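Local structure of carbohydrate oxidase (Microdochium nivale, 3RJA) at residues K221-L227 / V338-D343; E317-A321 / N395-P399; R351-Y355 / F405-W409. The protein oxidises the C1 hydroxyl of mono-, oligo- and polysaccharides to lactones with its FAD cofactor, passing the electrons to oxygen to give hydrogen peroxide. All coordinates share one frame; numbering follows the deposited sequence. Where two conformers were deposited one is given.

Contact 1 (K221-L227 / V338-D343); sequences KNKTSAL and VDYYFD. With NAG (2-acetamido-2-deoxy-beta-D-glucopyranose), chain C.
Lys221 reaches the second segment through its backbone: its O lies 3.6 Å from CE2 of Phe342, at the far end of that ring from the helix that carries it. Asn222 comes next, with its C above the rim of one face of the Phe342 ring. Its side chain turns the other way and does two jobs. ND2 carries the sugar, through a covalent bond of 1.4 Å to C1 of the NAG, and with Lys223 and Thr224 the residue makes up an Asn-X-Thr glycosylation sequon. OD1 caps the helix that starts at Lys223, taking the N-H of Ser225 in a nearly straight bond (176°). This N-cap places the glycan at the very start of helix 223-239, whose first turn, 223-227, meets 338-343 at 138°, the axes of these short pieces 9.9 Å apart; both helices belong to the helical layer packed on the large antiparallel sheet. Lys223 is the knob, set in a hole made by Val338, Asp339, Phe342 and Asp343. Its backbone N sits over the centre of the Phe342 ring, on the face that Asn222 also covers, while its CG lies against Val338 CG1 and Phe342 CD1. With CG anti to the carbonyl carbon (chi1 -75°), the chain passes Phe342, and NZ joins two carboxylates of neighbouring helical turns. It meets Asp343 OD2 at 2.8 Å on the syn side, and Asp339 OD1 at 3.1 Å from well above the carboxylate plane, so the ammonium group is probably drawn more strongly to Asp343. Ala226 puts its CB at the edge of the Phe342 ring, 3.8 Å from CE1, and close to Val338 as well. At Leu227, CD1 touches CG2 of Val338 at 4.1 Å.

Contact 2 (E317-A321 / N395-P399); sequences ENFYA and NQTYP
Tyr398 reaches from the 395-399 loop along the backbone of 318-320 and touches three consecutive residues as it goes. At its root, CB lies 4.2 Å from OD1 of Asn318. CG is anti to the backbone N (chi1 -172°), which sends the ring along the strand, and CD2 passes the backbone C of Phe319 at 4.3 Å. Further out, CE2 and CZ close on the CB of Tyr320, with CZ 3.6 Å away. The hydroxyl oxygen stays beside that same methylene, yet its polar partner is Asp390 OD2 on the adjoining strand 384-392. The tyrosine therefore rests on the Tyr320 CB with its ring and gives its tip to a carboxylate. A leucine in its place would probably uncover the Tyr320 methylene and leave the Asp390 carboxylate without its hydroxyl mate.

The root of Tyr398 is tied down by water. One molecule donates to Asn318 OD1 at 2.8 Å and accepts from Tyr398 N at 2.9 Å, linking the strand to the loop backbone. The other half of the Asn318 amide serves the loop: ND2 bonds to Asp393 O and also stands 2.7 Å from Gln396 O. Since Gln396 OE1 in turn accepts from Asp393 N, loop and strand meet in a compact set of polar contacts. The phenol of Tyr320 leads away from Tyr398, toward Asp430, Lys322 and Arg432.

Alternation along the strand divides the labour. Asn318 and Tyr320 point toward the loop, whereas Phe319 points away from it and stacks on Tyr389, its side chain about 5 Å from the bound substrate analogue; Glu317, which touches the analogue, is salt-bridged to Arg391 and hydrogen-bonded to Tyr389. The loop thus packs behind an edge region of the antiparallel sheet whose other face borders the carbohydrate pocket.

Contact 3 (R351-Y355 / F405-W409); sequences RFWFY and FLDGW
An aromatic cluster of Trp353, Tyr355, Phe405 and Trp409 packs helix 403-414 onto strand 352-359, behind the substrate pocket. Trp353 is met by two rings from the helix. Phe405 brings its edge to the face of the five-membered ring, a T-shaped pair with centroids 5.0 Å apart and planes at 68°; Phe405 CZ stands above the indole, toward its rim. One helical turn on, Trp409 turns its edge toward the six-membered ring in a more offset T, with CH2 3.6 Å from Trp353 CZ3. That same CH2 also reaches Tyr355 CD2 at 3.6 Å. Trp353 and Tyr355 lie on the helix-facing side of the antiparallel sheet; Phe354 between them points the opposite way and touches the substrate analogue, so strand 352-359 has the pocket on one side and the helical layer on the other. Polar ends find partners outside the cluster: Trp409 NE1 donates to Phe337 O, Trp353 NE1 to Val348 O, and the Tyr355 hydroxyl bonds to that of Tyr341. Just before the strand, the Arg351 chain, bent at chi2 (-76°), passes alongside Phe405 with NH1 3.4 Å from CD2, while its NE forms a salt bridge with Asp390.

Overall arrangement
All three contacts involve the large antiparallel sheet or helices packed on it, at different depths. Contacts 2 and 3 are buried, centres 12 Å apart, each with a pocket residue, Glu317 or Phe354, in or beside a strand; contact 1, only partly buried, lies farther from the chain's centre and joins two helices beside a glycan. The chemistry follows: a lysine held by two aspartates at the periphery, an amide water-bridged to loop backbone beside a packed phenol in contact 2, and edge-to-face aromatic packing in contact 3. Contacts 1 and 3 meet where Tyr340 and Tyr341 of helix 332-345 reach Trp409 and Tyr355. Asp390 links contacts 2 and 3, receiving Tyr398 on one oxygen, Arg351 on the other.

Contact 1 (K221-L227 / V338-D343)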
# COMPACT_ATOMS: atom_id res chain seq x y z
N LYS A 221 15.56 -14.90 -21.43
CA LYS A 221 14.78 -15.65 -22.41
C LYS A 221 14.47 -17.06 -21.96
O LYS A 221 13.69 -17.75 -22.60
CB LYS A 221 15.51 -15.71 -23.77
CG LYS A 221 15.91 -14.35 -24.39
CD LYS A 221 14.72 -13.39 -24.40
CE LYS A 221 14.99 -12.18 -25.26
NZ LYS A 221 13.97 -11.14 -24.96
N ASN A 222 15.09 -17.51 -20.87
CA ASN A 222 14.81 -18.86 -20.37
C ASN A 222 15.00 -19.00 -18.87
O ASN A 222 15.51 -18.10 -18.20
CB ASN A 222 15.65 -19.90 -21.12
CG ASN A 222 17.15 -19.66 -20.98
OD1 ASN A 222 17.67 -19.36 -19.89
ND2 ASN A 222 17.87 -19.80 -22.10
N LYS A 223 14.57 -20.15 -18.35
CA LYS A 223 14.63 -20.44 -16.92
C LYS A 223 16.01 -20.18 -16.33
O LYS A 223 16.13 -19.56 -15.26
CB LYS A 223 14.19 -21.88 -16.63
CG LYS A 223 12.67 -22.10 -16.74
CD LYS A 223 12.39 -23.60 -16.71
CE LYS A 223 10.98 -23.96 -17.09
NZ LYS A 223 10.57 -25.17 -16.35
N THR A 224 17.05 -20.66 -17.03
CA THR A 224 18.41 -20.58 -16.50
C THR A 224 18.88 -19.15 -16.29
O THR A 224 19.36 -18.85 -15.19
CB THR A 224 19.44 -21.45 -17.29
OG1 THR A 224 19.09 -22.82 -17.08
CG2 THR A 224 20.86 -21.26 -16.77
N SER A 225 18.69 -18.30 -17.30
CA SER A 225 19.02 -16.87 -17.20
C SER A 225 18.23 -16.18 -16.09
O SER A 225 18.79 -15.38 -15.31
CB SER A 225 18.77 -16.17 -18.55
OG SER A 225 19.49 -16.80 -19.61
N ALA A 226 16.93 -16.48 -16.00
CA ALA A 226 16.07 -15.88 -14.98
C ALA A 226 16.50 -16.28 -13.56
O ALA A 226 16.49 -15.46 -12.64
CB ALA A 226 14.61 -16.25 -15.21
N LEU A 227 16.88 -17.55 -13.40
CA LEU A 227 17.34 -18.10 -12.13
C LEU A 227 18.64 -17.41 -11.68
O LEU A 227 18.76 -16.97 -10.53
CB LEU A 227 17.59 -19.59 -12.34
CG LEU A 227 17.25 -20.73 -11.38
CD1 LEU A 227 15.95 -20.54 -10.64
CD2 LEU A 227 17.25 -22.05 -12.18
N VAL A 338 10.42 -19.60 -10.99
CA VAL A 338 10.84 -19.53 -12.39
C VAL A 338 10.21 -20.65 -13.26
O VAL A 338 9.88 -20.40 -14.43
CB VAL A 338 12.38 -19.48 -12.50
CG1 VAL A 338 12.85 -19.62 -13.95
CG2 VAL A 338 12.90 -18.12 -11.90
N ASP A 339 10.05 -21.86 -12.70
CA ASP A 339 9.33 -22.96 -13.38
C ASP A 339 7.92 -22.50 -13.81
O ASP A 339 7.54 -22.62 -14.98
CB ASP A 339 9.26 -24.21 -12.49
CG ASP A 339 10.56 -25.05 -12.53
OD1 ASP A 339 11.42 -24.86 -13.42
OD2 ASP A 339 10.71 -25.93 -11.67
N TYR A 340 7.17 -21.95 -12.84
CA TYR A 340 5.82 -21.45 -13.06
C TYR A 340 5.81 -20.26 -14.02
O TYR A 340 4.99 -20.18 -14.92
CB TYR A 340 5.23 -21.02 -11.70
CG TYR A 340 3.72 -20.96 -11.64
CD1 TYR A 340 3.02 -19.81 -11.98
CD2 TYR A 340 2.99 -22.07 -11.22
CE1 TYR A 340 1.61 -19.76 -11.91
CE2 TYR A 340 1.61 -22.04 -11.12
CZ TYR A 340 0.93 -20.88 -11.47
OH TYR A 340 -0.45 -20.86 -11.39
N TYR A 341 6.75 -19.34 -13.82
CA TYR A 341 6.93 -18.17 -14.70
C TYR A 341 6.88 -18.62 -16.17
O TYR A 341 6.09 -18.09 -16.97
CB TYR A 341 8.29 -17.57 -14.40
CG TYR A 341 8.61 -16.20 -14.94
CD1 TYR A 341 7.77 -15.53 -15.86
CD2 TYR A 341 9.78 -15.56 -14.53
CE1 TYR A 341 8.10 -14.25 -16.34
CE2 TYR A 341 10.12 -14.30 -15.01
CZ TYR A 341 9.29 -13.65 -15.91
OH TYR A 341 9.65 -12.38 -16.32
N PHE A 342 7.73 -19.60 -16.50
CA PHE A 342 7.92 -20.03 -17.90
C PHE A 342 6.90 -21.06 -18.39
O PHE A 342 6.45 -20.96 -19.52
CB PHE A 342 9.37 -20.48 -18.18
CG PHE A 342 10.33 -19.33 -18.32
CD1 PHE A 342 10.89 -18.72 -17.19
CD2 PHE A 342 10.65 -18.81 -19.58
CE1 PHE A 342 11.75 -17.62 -17.30
CE2 PHE A 342 11.52 -17.71 -19.70
CZ PHE A 342 12.07 -17.12 -18.56
N ASP A 343 6.55 -22.03 -17.55
CA ASP A 343 5.62 -23.09 -17.95
C ASP A 343 4.13 -22.72 -17.83
O ASP A 343 3.30 -23.28 -18.55
CB ASP A 343 5.89 -24.38 -17.16
CG ASP A 343 7.35 -24.84 -17.27
OD1 ASP A 343 8.05 -24.42 -18.22
OD2 ASP A 343 7.79 -25.59 -16.39
C1 NAG C . 19.30 -19.64 -22.12
C2 NAG C . 19.88 -20.86 -22.82
C3 NAG C . 21.38 -20.85 -22.62
C4 NAG C . 21.94 -19.54 -23.15
C5 NAG C . 21.14 -18.31 -22.69
C6 NAG C . 21.50 -17.12 -23.56
C7 NAG C . 19.88 -22.85 -21.41
C8 NAG C . 19.17 -24.12 -21.04
N2 NAG C . 19.30 -22.10 -22.35
O3 NAG C . 21.99 -21.93 -23.29
O4 NAG C . 23.27 -19.46 -22.70
O5 NAG C . 19.74 -18.49 -22.80
O6 NAG C . 22.24 -17.62 -24.65
O7 NAG C . 20.93 -22.55 -20.86

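Contact 2 (E317-A321 / N395-P399)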
# COMPACT_ATOMS: atom_id res chain seq x y z
N GLU A 317 -10.55 -0.68 -12.21
CA GLU A 317 -9.98 -1.86 -12.84
C GLU A 317 -10.71 -3.08 -12.33
O GLU A 317 -11.49 -3.01 -11.37
CB GLU A 317 -8.46 -1.97 -12.54
CG GLU A 317 -7.66 -0.74 -13.00
CD GLU A 317 -6.14 -0.85 -12.76
OE1 GLU A 317 -5.60 -1.95 -12.49
OE2 GLU A 317 -5.49 0.19 -12.81
N ASN A 318 -10.44 -4.22 -12.97
CA ASN A 318 -11.19 -5.44 -12.71
C ASN A 318 -10.20 -6.61 -12.55
O ASN A 318 -9.66 -7.11 -13.55
CB ASN A 318 -12.16 -5.68 -13.89
CG ASN A 318 -12.97 -6.94 -13.74
OD1 ASN A 318 -13.27 -7.38 -12.63
ND2 ASN A 318 -13.33 -7.55 -14.87
N PHE A 319 -9.96 -7.04 -11.32
CA PHE A 319 -8.74 -7.81 -11.11
C PHE A 319 -8.69 -8.62 -9.83
O PHE A 319 -9.56 -8.52 -8.95
CB PHE A 319 -7.52 -6.83 -11.13
CG PHE A 319 -7.45 -5.92 -9.90
CD1 PHE A 319 -8.16 -4.72 -9.86
CD2 PHE A 319 -6.69 -6.28 -8.79
CE1 PHE A 319 -8.09 -3.88 -8.73
CE2 PHE A 319 -6.61 -5.45 -7.66
CZ PHE A 319 -7.30 -4.27 -7.62
N TYR A 320 -7.64 -9.44 -9.75
CA TYR A 320 -7.29 -10.16 -8.55
C TYR A 320 -5.80 -9.94 -8.33
O TYR A 320 -5.03 -9.77 -9.30
CB TYR A 320 -7.57 -11.65 -8.71
CG TYR A 320 -7.25 -12.45 -7.46
CD1 TYR A 320 -7.82 -12.11 -6.22
CD2 TYR A 320 -6.41 -13.54 -7.52
CE1 TYR A 320 -7.55 -12.85 -5.07
CE2 TYR A 320 -6.12 -14.29 -6.39
CZ TYR A 320 -6.69 -13.93 -5.17
OH TYR A 320 -6.38 -14.68 -4.05
N ALA A 321 -5.39 -9.93 -7.07
CA ALA A 321 -4.00 -9.67 -6.72
C ALA A 321 -3.61 -10.49 -5.47
O ALA A 321 -4.47 -10.87 -4.64
CB ALA A 321 -3.79 -8.16 -6.47
N ASN A 395 -15.20 -4.53 -19.14
CA ASN A 395 -16.40 -5.16 -19.71
C ASN A 395 -16.38 -6.70 -19.71
O ASN A 395 -17.16 -7.32 -20.44
CB ASN A 395 -16.72 -4.60 -21.12
CG ASN A 395 -15.60 -4.86 -22.14
OD1 ASN A 395 -14.77 -5.75 -21.97
ND2 ASN A 395 -15.59 -4.06 -23.22
N GLN A 396 -15.49 -7.30 -18.92
CA GLN A 396 -15.47 -8.76 -18.75
C GLN A 396 -15.70 -9.13 -17.31
O GLN A 396 -15.38 -8.36 -16.40
CB GLN A 396 -14.11 -9.37 -19.15
CG GLN A 396 -13.66 -9.16 -20.57
CD GLN A 396 -12.25 -9.70 -20.85
OE1 GLN A 396 -11.25 -9.23 -20.27
NE2 GLN A 396 -12.17 -10.68 -21.74
N THR A 397 -16.20 -10.34 -17.10
CA THR A 397 -16.33 -10.93 -15.78
C THR A 397 -15.03 -11.60 -15.44
O THR A 397 -14.49 -12.33 -16.26
CB THR A 397 -17.46 -11.99 -15.79
OG1 THR A 397 -18.68 -11.33 -16.12
CG2 THR A 397 -17.64 -12.65 -14.42
N TYR A 398 -14.52 -11.36 -14.22
CA TYR A 398 -13.37 -12.12 -13.78
C TYR A 398 -13.81 -13.57 -13.59
O TYR A 398 -14.67 -13.83 -12.76
CB TYR A 398 -12.80 -11.57 -12.46
CG TYR A 398 -11.49 -12.23 -12.11
CD1 TYR A 398 -11.45 -13.44 -11.42
CD2 TYR A 398 -10.27 -11.64 -12.48
CE1 TYR A 398 -10.23 -14.04 -11.11
CE2 TYR A 398 -9.06 -12.24 -12.17
CZ TYR A 398 -9.04 -13.43 -11.50
OH TYR A 398 -7.83 -14.04 -11.23
N PRO A 399 -13.21 -14.52 -14.35
CA PRO A 399 -13.63 -15.92 -14.24
C PRO A 399 -13.30 -16.60 -12.93
O PRO A 399 -12.19 -16.47 -12.40
CB PRO A 399 -12.89 -16.61 -15.42
CG PRO A 399 -12.62 -15.52 -16.38
CD PRO A 399 -12.30 -14.33 -15.50
O HOH W 1 -15.41 -9.17 -12.51

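Contact 3 (R351-Y355 / F405-W409)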
# COMPACT_ATOMS: atom_id res chain seq x y z
N ARG A 351 -5.51 -12.44 -20.48
CA ARG A 351 -5.65 -11.15 -19.80
C ARG A 351 -4.26 -10.56 -19.44
O ARG A 351 -3.26 -11.26 -19.53
CB ARG A 351 -6.57 -11.28 -18.57
CG ARG A 351 -5.90 -11.95 -17.38
CD ARG A 351 -5.78 -13.45 -17.57
NE ARG A 351 -5.70 -14.10 -16.27
CZ ARG A 351 -5.90 -15.39 -16.06
NH1 ARG A 351 -5.79 -15.85 -14.83
NH2 ARG A 351 -6.22 -16.21 -17.09
N PHE A 352 -4.22 -9.29 -19.04
CA PHE A 352 -2.98 -8.66 -18.57
C PHE A 352 -2.61 -9.18 -17.16
O PHE A 352 -3.47 -9.36 -16.29
CB PHE A 352 -3.17 -7.15 -18.54
CG PHE A 352 -1.98 -6.40 -18.02
CD1 PHE A 352 -0.77 -6.44 -18.69
CD2 PHE A 352 -2.08 -5.64 -16.85
CE1 PHE A 352 0.34 -5.75 -18.20
CE2 PHE A 352 -0.98 -4.92 -16.34
CZ PHE A 352 0.23 -4.98 -17.03
N TRP A 353 -1.32 -9.45 -16.95
CA TRP A 353 -0.84 -9.77 -15.62
C TRP A 353 0.55 -9.18 -15.47
O TRP A 353 1.23 -8.97 -16.48
CB TRP A 353 -0.84 -11.29 -15.31
CG TRP A 353 0.06 -12.13 -16.22
CD1 TRP A 353 -0.34 -12.90 -17.30
CD2 TRP A 353 1.48 -12.31 -16.11
NE1 TRP A 353 0.75 -13.51 -17.87
CE2 TRP A 353 1.88 -13.17 -17.18
CE3 TRP A 353 2.47 -11.82 -15.24
CZ2 TRP A 353 3.22 -13.57 -17.38
CZ3 TRP A 353 3.81 -12.20 -15.44
CH2 TRP A 353 4.17 -13.06 -16.52
N PHE A 354 0.96 -8.93 -14.22
CA PHE A 354 2.33 -8.61 -13.90
C PHE A 354 2.76 -9.17 -12.52
O PHE A 354 1.91 -9.54 -11.69
CB PHE A 354 2.60 -7.11 -14.02
CG PHE A 354 1.94 -6.27 -12.94
CD1 PHE A 354 2.49 -6.21 -11.66
CD2 PHE A 354 0.79 -5.52 -13.23
CE1 PHE A 354 1.90 -5.41 -10.66
CE2 PHE A 354 0.19 -4.72 -12.25
CZ PHE A 354 0.75 -4.67 -10.96
N TYR A 355 4.07 -9.26 -12.31
CA TYR A 355 4.62 -9.35 -10.94
C TYR A 355 5.60 -8.18 -10.78
O TYR A 355 6.14 -7.67 -11.76
CB TYR A 355 5.33 -10.68 -10.68
CG TYR A 355 6.59 -10.85 -11.51
CD1 TYR A 355 7.79 -10.27 -11.10
CD2 TYR A 355 6.57 -11.58 -12.72
CE1 TYR A 355 8.93 -10.42 -11.85
CE2 TYR A 355 7.71 -11.74 -13.48
CZ TYR A 355 8.89 -11.15 -13.04
OH TYR A 355 10.04 -11.27 -13.77
N PHE A 405 -4.48 -19.23 -11.08
CA PHE A 405 -3.27 -18.69 -11.70
C PHE A 405 -2.37 -18.02 -10.64
O PHE A 405 -1.25 -18.51 -10.39
CB PHE A 405 -3.63 -17.73 -12.86
CG PHE A 405 -2.45 -16.92 -13.38
CD1 PHE A 405 -1.21 -17.53 -13.63
CD2 PHE A 405 -2.59 -15.56 -13.65
CE1 PHE A 405 -0.10 -16.76 -14.07
CE2 PHE A 405 -1.52 -14.82 -14.11
CZ PHE A 405 -0.26 -15.42 -14.32
N LEU A 406 -2.84 -16.93 -10.00
CA LEU A 406 -1.99 -16.32 -8.95
C LEU A 406 -1.82 -17.25 -7.74
O LEU A 406 -0.73 -17.31 -7.17
CB LEU A 406 -2.47 -14.92 -8.54
CG LEU A 406 -2.48 -13.83 -9.63
CD1 LEU A 406 -2.64 -12.45 -9.01
CD2 LEU A 406 -1.23 -13.87 -10.49
N ASP A 407 -2.85 -18.00 -7.37
CA ASP A 407 -2.73 -18.93 -6.24
C ASP A 407 -1.57 -19.90 -6.46
O ASP A 407 -0.80 -20.18 -5.53
CB ASP A 407 -4.03 -19.75 -6.06
CG ASP A 407 -5.16 -18.95 -5.41
OD1 ASP A 407 -4.95 -17.78 -4.97
OD2 ASP A 407 -6.27 -19.53 -5.31
N GLY A 408 -1.46 -20.42 -7.69
CA GLY A 408 -0.41 -21.39 -8.00
C GLY A 408 0.98 -20.77 -7.98
O GLY A 408 1.94 -21.39 -7.53
N TRP A 409 1.10 -19.53 -8.44
CA TRP A 409 2.41 -18.88 -8.43
C TRP A 409 2.88 -18.66 -7.00
O TRP A 409 4.04 -18.89 -6.70
CB TRP A 409 2.38 -17.55 -9.20
CG TRP A 409 3.65 -17.24 -9.95
CD1 TRP A 409 4.91 -17.80 -9.77
CD2 TRP A 409 3.80 -16.28 -10.98
NE1 TRP A 409 5.81 -17.24 -10.65
CE2 TRP A 409 5.15 -16.30 -11.40
CE3 TRP A 409 2.91 -15.40 -11.62
CZ2 TRP A 409 5.62 -15.49 -12.42
CZ3 TRP A 409 3.38 -14.58 -12.60
CH2 TRP A 409 4.73 -14.64 -13.00